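PDB 5D6A: predicted ATPase of the ABC class from Vibrio vulnificus, which binds the ATP analogue AMP-PNP and, as a predicted ABC-class ATPase, probably hydrolyses ATP, though its cellular role is not established. Local coordinates for residues Q194-R198 with S281-H285; N204-F209 with Q240-H244; D297-I303 with G354-I360. One frame throughout, in Å; residues are numbered along the deposited sequence.

Interaction 1: residues Q194-R198 with S281-H285; sequences QEALR and SIYNH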
loop_
_atom_site.group_PDB
_atom_site.type_symbol
_atom_site.label_atom_id
_atom_site.label_comp_id
_atom_site.label_asym_id
_atom_site.label_seq_id
_atom_site.Cartn_x
_atom_site.Cartn_y
_atom_site.Cartn_z
ATOM N N GLN A 194 3.622 -8.849 -30.477
ATOM C CA GLN A 194 4.266 -8.769 -29.164
ATOM C C GLN A 194 4.894 -10.094 -28.743
ATOM O O GLN A 194 6.014 -10.115 -28.232
ATOM C CB GLN A 194 3.279 -8.282 -28.106
ATOM C CG GLN A 194 3.078 -6.780 -28.141
ATOM C CD GLN A 194 1.974 -6.303 -27.222
ATOM O OE1 GLN A 194 2.229 -5.640 -26.218
ATOM N NE2 GLN A 194 0.740 -6.654 -27.551
ATOM N N GLU A 195 4.181 -11.195 -28.963
ATOM C CA GLU A 195 4.712 -12.509 -28.619
ATOM C C GLU A 195 5.913 -12.816 -29.504
ATOM O O GLU A 195 6.953 -13.259 -29.016
ATOM C CB GLU A 195 3.642 -13.593 -28.773
ATOM C CG GLU A 195 4.118 -15.002 -28.433
ATOM C CD GLU A 195 4.610 -15.144 -27.000
ATOM O OE1 GLU A 195 4.254 -14.300 -26.145
ATOM O OE2 GLU A 195 5.346 -16.117 -26.723
ATOM N N ALA A 196 5.761 -12.567 -30.804
ATOM C CA ALA A 196 6.828 -12.798 -31.779
ATOM C C ALA A 196 8.087 -12.009 -31.429
ATOM O O ALA A 196 9.191 -12.530 -31.526
ATOM C CB ALA A 196 6.353 -12.438 -33.179
ATOM N N LEU A 197 7.913 -10.753 -31.024
ATOM C CA LEU A 197 9.039 -9.903 -30.632
ATOM C C LEU A 197 9.674 -10.402 -29.337
ATOM O O LEU A 197 10.891 -10.331 -29.170
ATOM C CB LEU A 197 8.592 -8.448 -30.461
ATOM C CG LEU A 197 8.107 -7.725 -31.721
ATOM C CD1 LEU A 197 7.520 -6.369 -31.363
ATOM C CD2 LEU A 197 9.231 -7.578 -32.737
ATOM N N ARG A 198 8.845 -10.907 -28.423
ATOM C CA ARG A 198 9.345 -11.427 -27.152
ATOM C C ARG A 198 10.156 -12.707 -27.351
ATOM O O ARG A 198 11.137 -12.931 -26.647
ATOM C CB ARG A 198 8.195 -11.664 -26.157
ATOM C CG ARG A 198 8.663 -12.207 -24.809
ATOM C CD ARG A 198 7.565 -12.274 -23.755
ATOM N NE ARG A 198 7.092 -10.948 -23.342
ATOM C CZ ARG A 198 6.017 -10.327 -23.830
ATOM N NH1 ARG A 198 5.258 -10.897 -24.763
ATOM N NH2 ARG A 198 5.692 -9.124 -23.373
ATOM N N SER A 281 6.388 -4.395 -19.373
ATOM C CA SER A 281 6.399 -5.044 -20.679
ATOM C C SER A 281 6.502 -6.569 -20.573
ATOM O O SER A 281 6.620 -7.251 -21.588
ATOM C CB SER A 281 7.512 -4.474 -21.552
ATOM O OG SER A 281 7.247 -3.108 -21.837
ATOM N N ILE A 282 6.486 -7.094 -19.347
ATOM C CA ILE A 282 6.460 -8.550 -19.157
ATOM C C ILE A 282 5.089 -9.043 -19.612
ATOM O O ILE A 282 4.900 -10.230 -19.870
ATOM C CB ILE A 282 6.695 -8.984 -17.693
ATOM C CG1 ILE A 282 5.647 -8.353 -16.762
ATOM C CG2 ILE A 282 8.110 -8.632 -17.250
ATOM C CD1 ILE A 282 5.790 -8.760 -15.313
ATOM N N TYR A 283 4.132 -8.115 -19.672
ATOM C CA TYR A 283 2.789 -8.404 -20.153
ATOM C C TYR A 283 2.604 -7.736 -21.504
ATOM O O TYR A 283 3.340 -6.814 -21.854
ATOM C CB TYR A 283 1.716 -7.832 -19.222
ATOM C CG TYR A 283 1.782 -8.274 -17.785
ATOM C CD1 TYR A 283 1.424 -9.566 -17.416
ATOM C CD2 TYR A 283 2.140 -7.383 -16.785
ATOM C CE1 TYR A 283 1.461 -9.966 -16.093
ATOM C CE2 TYR A 283 2.178 -7.772 -15.461
ATOM C CZ TYR A 283 1.837 -9.063 -15.119
ATOM O OH TYR A 283 1.870 -9.453 -13.801
ATOM N N ASN A 284 1.608 -8.195 -22.250
ATOM C CA ASN A 284 1.272 -7.614 -23.538
ATOM C C ASN A 284 0.270 -6.493 -23.298
ATOM O O ASN A 284 -0.577 -6.600 -22.410
ATOM C CB ASN A 284 0.651 -8.667 -24.456
ATOM C CG ASN A 284 1.580 -9.837 -24.725
ATOM O OD1 ASN A 284 2.801 -9.685 -24.775
ATOM N ND2 ASN A 284 1.000 -11.014 -24.911
ATOM N N HIS A 285 0.369 -5.417 -24.075
ATOM C CA HIS A 285 -0.557 -4.292 -23.938
ATOM C C HIS A 285 -1.423 -4.100 -25.177
ATOM O O HIS A 285 -1.071 -4.542 -26.275
ATOM C CB HIS A 285 0.193 -3.004 -23.595
ATOM C CG HIS A 285 0.747 -2.989 -22.203
ATOM N ND1 HIS A 285 2.013 -3.442 -21.899
ATOM C CD2 HIS A 285 0.198 -2.591 -21.031
ATOM C CE1 HIS A 285 2.222 -3.315 -20.600
ATOM N NE2 HIS A 285 1.136 -2.802 -20.051
#
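Gln194 and Arg198, one turn apart on helix 181-199, reach across to the chain at Ser281-His285, which runs from the end of helix 271-280 into the short strand 284-285. The arrangement belongs to the P-loop domain: a helix side is tied to the exit of the helix that follows the probable Walker A loop, largely through backbone groups. The primary amide of Gln194 lies along the backbone of His285 and is bonded to both its N-H and its C=O. Its OE1 accepts from His285 N at 2.8 Å in a nearly straight bond (167°), and its NE2 gives a hydrogen to His285 O at 3.1 Å, less straight but in the carbonyl plane and on a lone pair. Glutamine suits the place because one flat group carries both a donor and an acceptor; NE2 is also bonded to Val190 O of its own helix.

Arg198 enters from the next turn. CG stands anti to the backbone N and the chain bends at chi3 (-67°), which carries the guanidinium to the turn after the helix. There NH2 meets Ser281 O edge-on, at 2.7 Å and in the guanidinium plane, while NE has a weak bond to Thr296 O. A planar cation with several N-H groups can thus collect carbonyl oxygens presented by different parts of the chain.

Asn284 lies between the two. Its side chain runs antiparallel to that of Gln194, the amide planes 47° apart, and the aliphatic CB of Gln194 packs at 3.6 Å from Asn284 OD1. The same OD1 takes a bond from Arg198 NH1 at 2.7 Å in its own carbonyl plane, and a weak one from Arg198 NH2 at 3.3 Å.

Interaction 2: residues N204-F209 with Q240-H244; sequences NGLVSF and QVTLH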
loop_
_atom_site.group_PDB
_atom_site.type_symbol
_atom_site.label_atom_id
_atom_site.label_comp_id
_atom_site.label_asym_id
_atom_site.label_seq_id
_atom_site.Cartn_x
_atom_site.Cartn_y
_atom_site.Cartn_z
ATOM N N ASN A 204 18.684 -12.582 -30.269
ATOM C CA ASN A 204 19.471 -11.372 -30.517
ATOM C C ASN A 204 20.240 -10.879 -29.284
ATOM O O ASN A 204 20.709 -9.739 -29.254
ATOM C CB ASN A 204 18.563 -10.267 -31.064
ATOM C CG ASN A 204 17.924 -10.643 -32.390
ATOM O OD1 ASN A 204 18.535 -11.317 -33.219
ATOM N ND2 ASN A 204 16.695 -10.194 -32.604
ATOM N N GLY A 205 20.380 -11.746 -28.281
ATOM C CA GLY A 205 21.101 -11.405 -27.060
ATOM C C GLY A 205 20.549 -10.178 -26.366
ATOM O O GLY A 205 21.309 -9.334 -25.896
ATOM N N LEU A 206 19.224 -10.092 -26.297
ATOM C CA LEU A 206 18.541 -8.962 -25.673
ATOM C C LEU A 206 17.645 -9.416 -24.531
ATOM O O LEU A 206 17.168 -10.549 -24.526
ATOM C CB LEU A 206 17.676 -8.240 -26.711
ATOM C CG LEU A 206 18.378 -7.713 -27.961
ATOM C CD1 LEU A 206 17.358 -7.104 -28.910
ATOM C CD2 LEU A 206 19.455 -6.702 -27.599
ATOM N N VAL A 207 17.423 -8.526 -23.565
ATOM C CA VAL A 207 16.530 -8.810 -22.433
ATOM C C VAL A 207 15.281 -7.935 -22.491
ATOM O O VAL A 207 14.315 -8.184 -21.774
ATOM C CB VAL A 207 17.220 -8.629 -21.063
ATOM C CG1 VAL A 207 18.351 -9.624 -20.921
ATOM C CG2 VAL A 207 17.726 -7.205 -20.871
ATOM N N SER A 208 15.313 -6.911 -23.343
ATOM C CA SER A 208 14.177 -6.008 -23.509
ATOM C C SER A 208 14.323 -5.215 -24.808
ATOM O O SER A 208 15.430 -5.041 -25.320
ATOM C CB SER A 208 14.065 -5.054 -22.315
ATOM O OG SER A 208 12.886 -4.269 -22.396
ATOM N N PHE A 209 13.196 -4.738 -25.330
ATOM C CA PHE A 209 13.177 -3.972 -26.571
ATOM C C PHE A 209 12.118 -2.870 -26.539
ATOM O O PHE A 209 10.929 -3.152 -26.406
ATOM C CB PHE A 209 12.916 -4.906 -27.753
ATOM C CG PHE A 209 12.720 -4.193 -29.060
ATOM C CD1 PHE A 209 13.811 -3.784 -29.815
ATOM C CD2 PHE A 209 11.443 -3.943 -29.544
ATOM C CE1 PHE A 209 13.631 -3.131 -31.023
ATOM C CE2 PHE A 209 11.258 -3.292 -30.751
ATOM C CZ PHE A 209 12.353 -2.885 -31.493
ATOM N N GLN A 240 20.918 0.769 -31.172
ATOM C CA GLN A 240 19.693 0.491 -31.926
ATOM C C GLN A 240 19.678 -0.914 -32.524
ATOM O O GLN A 240 20.705 -1.417 -32.986
ATOM C CB GLN A 240 19.572 1.521 -33.058
ATOM C CG GLN A 240 18.492 1.264 -34.104
ATOM C CD GLN A 240 18.591 2.236 -35.275
ATOM O OE1 GLN A 240 18.953 3.401 -35.101
ATOM N NE2 GLN A 240 18.272 1.758 -36.476
ATOM N N VAL A 241 18.502 -1.539 -32.510
ATOM C CA VAL A 241 18.307 -2.864 -33.104
ATOM C C VAL A 241 16.975 -2.859 -33.838
ATOM O O VAL A 241 16.107 -2.033 -33.553
ATOM C CB VAL A 241 18.317 -4.006 -32.068
ATOM C CG1 VAL A 241 19.635 -4.024 -31.310
ATOM C CG2 VAL A 241 17.139 -3.888 -31.111
ATOM N N THR A 242 16.814 -3.784 -34.776
ATOM C CA THR A 242 15.593 -3.866 -35.565
ATOM C C THR A 242 15.040 -5.285 -35.555
ATOM O O THR A 242 15.664 -6.204 -36.077
ATOM C CB THR A 242 15.858 -3.420 -37.014
ATOM O OG1 THR A 242 16.444 -2.110 -37.009
ATOM C CG2 THR A 242 14.566 -3.405 -37.828
ATOM N N LEU A 243 13.870 -5.458 -34.950
ATOM C CA LEU A 243 13.222 -6.761 -34.872
ATOM C C LEU A 243 12.181 -6.883 -35.975
ATOM O O LEU A 243 11.915 -5.921 -36.689
ATOM C CB LEU A 243 12.565 -6.944 -33.506
ATOM C CG LEU A 243 13.491 -6.793 -32.296
ATOM C CD1 LEU A 243 12.705 -6.983 -31.005
ATOM C CD2 LEU A 243 14.649 -7.776 -32.369
ATOM N N HIS A 244 11.591 -8.067 -36.106
ATOM C CA HIS A 244 10.595 -8.309 -37.144
ATOM C C HIS A 244 9.331 -8.950 -36.592
ATOM O O HIS A 244 9.390 -9.985 -35.937
ATOM C CB HIS A 244 11.184 -9.208 -38.234
ATOM C CG HIS A 244 10.244 -9.482 -39.368
ATOM N ND1 HIS A 244 9.413 -10.582 -39.398
ATOM C CD2 HIS A 244 10.002 -8.798 -40.511
ATOM C CE1 HIS A 244 8.702 -10.565 -40.512
ATOM N NE2 HIS A 244 9.040 -9.492 -41.205
#
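Strand 240-244 runs extended past the corner that the chain makes at Val207, and the backbones stay well apart: the nearest CA atoms, those of Phe209 and Val241, are 8.4 Å from each other. The two are not paired directly, and the gap is bridged mainly by side chains. Leu206, before the corner, and Phe209, after it, both point toward the strand, which answers with Val241 and Leu243, alternate residues that a β-strand places on one face. Leu206 CD1 and Val241 CG2 meet tip to tip at 3.9 Å.

Phe209, Val241 and Leu243 pack on one another beside a four-stranded antiparallel sheet in which strand 249-257 lies between 240-245 and 206-211; Val251 of that middle strand touches both Phe209 and Leu243. The Phe209 ring receives its neighbours from two directions. Leu243 CD1 stands over one face, 3.5 Å from the ring centroid and 17° off the normal, a CH-pi contact, whereas Val241 CG2 lies at the edge, 3.6 Å from Phe209 CD1. With its CG anti to the backbone N (chi1 173°), Phe209 extends its flat ring toward both. At the exposed end, Asn204, whose polar amide suits the surface, lays its side chain alongside Leu243.

Interaction 3: residues D297-I303 with G354-I360; sequences DGSAMKI and GASTLLI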
loop_
_atom_site.group_PDB
_atom_site.type_symbol
_atom_site.label_atom_id
_atom_site.label_comp_id
_atom_site.label_asym_id
_atom_site.label_seq_id
_atom_site.Cartn_x
_atom_site.Cartn_y
_atom_site.Cartn_z
ATOM N N ASP A 297 11.992 -9.658 -21.051
ATOM C CA ASP A 297 12.107 -11.012 -20.552
ATOM C C ASP A 297 10.921 -11.278 -19.616
ATOM O O ASP A 297 10.707 -10.538 -18.657
ATOM C CB ASP A 297 13.438 -11.152 -19.812
ATOM C CG ASP A 297 13.678 -12.541 -19.279
ATOM O OD1 ASP A 297 12.714 -13.325 -19.123
ATOM O OD2 ASP A 297 14.849 -12.838 -18.999
ATOM N N GLY A 298 10.159 -12.328 -19.910
ATOM C CA GLY A 298 8.970 -12.679 -19.134
ATOM C C GLY A 298 9.196 -12.936 -17.655
ATOM O O GLY A 298 8.287 -12.748 -16.847
ATOM N N SER A 299 10.407 -13.360 -17.298
ATOM C CA SER A 299 10.744 -13.667 -15.905
ATOM C C SER A 299 11.360 -12.495 -15.132
ATOM O O SER A 299 11.685 -12.637 -13.952
ATOM C CB SER A 299 11.709 -14.852 -15.866
ATOM O OG SER A 299 12.901 -14.555 -16.573
ATOM N N ALA A 300 11.517 -11.344 -15.784
ATOM C CA ALA A 300 12.121 -10.172 -15.138
ATOM C C ALA A 300 11.394 -9.787 -13.848
ATOM O O ALA A 300 10.180 -9.576 -13.851
ATOM C CB ALA A 300 12.149 -8.996 -16.099
HETATM N N MSE A 301 12.150 -9.695 -12.753
HETATM C CA MSE A 301 11.596 -9.359 -11.441
HETATM C C MSE A 301 12.201 -8.104 -10.892
HETATM O O MSE A 301 13.420 -7.995 -10.779
HETATM C CB MSE A 301 11.903 -10.505 -10.472
HETATM C CG MSE A 301 11.541 -10.202 -9.012
HETATM SE SE MSE A 301 9.599 -9.924 -8.779
HETATM C CE MSE A 301 9.025 -11.757 -9.200
ATOM N N LYS A 302 11.355 -7.144 -10.537
ATOM C CA LYS A 302 11.838 -5.909 -9.946
ATOM C C LYS A 302 11.904 -6.108 -8.450
ATOM O O LYS A 302 10.916 -6.478 -7.819
ATOM C CB LYS A 302 10.945 -4.716 -10.289
ATOM C CG LYS A 302 11.461 -3.394 -9.730
ATOM C CD LYS A 302 10.804 -2.213 -10.422
ATOM C CE LYS A 302 11.354 -0.867 -9.965
ATOM N NZ LYS A 302 11.052 -0.550 -8.541
ATOM N N ILE A 303 13.082 -5.878 -7.889
ATOM C CA ILE A 303 13.275 -6.038 -6.465
ATOM C C ILE A 303 13.494 -4.673 -5.831
ATOM O O ILE A 303 14.090 -3.781 -6.431
ATOM C CB ILE A 303 14.444 -6.999 -6.147
ATOM C CG1 ILE A 303 15.779 -6.446 -6.655
ATOM C CG2 ILE A 303 14.184 -8.367 -6.765
ATOM C CD1 ILE A 303 16.959 -7.347 -6.359
ATOM N N GLY A 354 14.478 -18.933 -10.910
ATOM C CA GLY A 354 14.917 -18.919 -12.304
ATOM C C GLY A 354 14.652 -17.634 -13.068
ATOM O O GLY A 354 14.288 -17.675 -14.244
ATOM N N ALA A 355 14.838 -16.493 -12.408
ATOM C CA ALA A 355 14.657 -15.195 -13.055
ATOM C C ALA A 355 15.906 -14.892 -13.867
ATOM O O ALA A 355 17.025 -15.054 -13.368
ATOM C CB ALA A 355 14.429 -14.109 -12.019
ATOM N N SER A 356 15.715 -14.458 -15.112
ATOM C CA SER A 356 16.834 -14.147 -16.009
ATOM C C SER A 356 17.204 -12.671 -15.969
ATOM O O SER A 356 18.291 -12.281 -16.403
ATOM C CB SER A 356 16.474 -14.514 -17.445
ATOM O OG SER A 356 16.133 -15.875 -17.570
ATOM N N THR A 357 16.297 -11.847 -15.461
ATOM C CA THR A 357 16.546 -10.419 -15.407
ATOM C C THR A 357 16.047 -9.828 -14.099
ATOM O O THR A 357 14.989 -10.201 -13.597
ATOM C CB THR A 357 15.872 -9.709 -16.595
ATOM O OG1 THR A 357 16.328 -10.299 -17.823
ATOM C CG2 THR A 357 16.187 -8.219 -16.589
ATOM N N LEU A 358 16.832 -8.906 -13.552
ATOM C CA LEU A 358 16.504 -8.243 -12.300
ATOM C C LEU A 358 16.431 -6.750 -12.541
ATOM O O LEU A 358 17.336 -6.172 -13.134
ATOM C CB LEU A 358 17.571 -8.547 -11.252
ATOM C CG LEU A 358 17.753 -10.024 -10.908
ATOM C CD1 LEU A 358 18.989 -10.213 -10.047
ATOM C CD2 LEU A 358 16.515 -10.585 -10.224
ATOM N N LEU A 359 15.351 -6.129 -12.082
ATOM C CA LEU A 359 15.157 -4.696 -12.256
ATOM C C LEU A 359 15.310 -4.019 -10.905
ATOM O O LEU A 359 14.717 -4.453 -9.925
ATOM C CB LEU A 359 13.771 -4.423 -12.846
ATOM C CG LEU A 359 13.444 -5.231 -14.108
ATOM C CD1 LEU A 359 12.032 -4.931 -14.584
ATOM C CD2 LEU A 359 14.453 -4.965 -15.218
ATOM N N ILE A 360 16.118 -2.964 -10.850
ATOM C CA ILE A 360 16.366 -2.244 -9.601
ATOM C C ILE A 360 16.323 -0.741 -9.809
ATOM O O ILE A 360 16.803 -0.234 -10.820
ATOM C CB ILE A 360 17.738 -2.624 -9.003
ATOM C CG1 ILE A 360 17.769 -4.119 -8.680
ATOM C CG2 ILE A 360 18.028 -1.799 -7.754
ATOM C CD1 ILE A 360 19.089 -4.608 -8.133
#
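Met301 (selenomethionine) and Lys302 pair in parallel with Leu358 and Leu359, making strand 301-302 an outermost strand of the mixed sheet of the P-loop domain. Packing is tight along this pairing. Met301 N bonds to Thr357 O, Leu359 N to Met301 O and Ile303 N to Leu359 O, each at 3.0 Å, the last nearly along the C=O axis. CB of Lys302 and CB of Leu359 approach to 3.8 Å, and their side chains then diverge nearly at right angles. Past the pairing, the branched Ile303 and Ile360 suit the buried interior and meet through CG1 atoms 3.7 Å apart.

The other end is looser, more polar and partly exposed. Asp297 begins a type I turn; its OD1 accepts from Ser299 N, an Asx turn, and from Ser299 OG on the same face of the carboxylate, the second bond favouring the rotation of that hydroxyl. Chi1 of Ser299 (60°) sets OG between its backbone N and carbonyl carbon, and from there it accepts from Ser356 N at 3.2 Å. Gly354, ending helix 339-352 in a Schellman motif, has the positive phi that glycine tolerates readily.

Leu358 backs onto Leu347 of helix 339-352 and Met301 onto Trp346. On the opposite face of the sheet, Lys302 and Leu359 lie against Glu279 of helix 271-280, the lysine NZ making a salt bridge with Glu501, while strand 404-408 flanks 357-361 on its other side.

How the interactions relate
All three contacts lie in the P-loop domain and touch one another. Interactions 1 and 2, with centres about 12 Å apart, meet where Leu197 CD2 packs on Leu243 CB at 3.5 Å, joining helix 181-199 to the outer strand 240-245. Interaction 3 reaches interaction 2, about 17 Å away between centres, through Asp297 N and Val207 O, a probable hydrogen bond of 2.8 Å, and reaches interaction 1 through Ile282 CG2, which packs on Asp297 O. Helix 271-280 links the probable Walker A loop to interaction 1. Interaction 3 is nearer the nucleotide than interaction 1: the Lys302 side chain is about 8 Å from bound AMP-PNP, that of Ser281 about 14 Å.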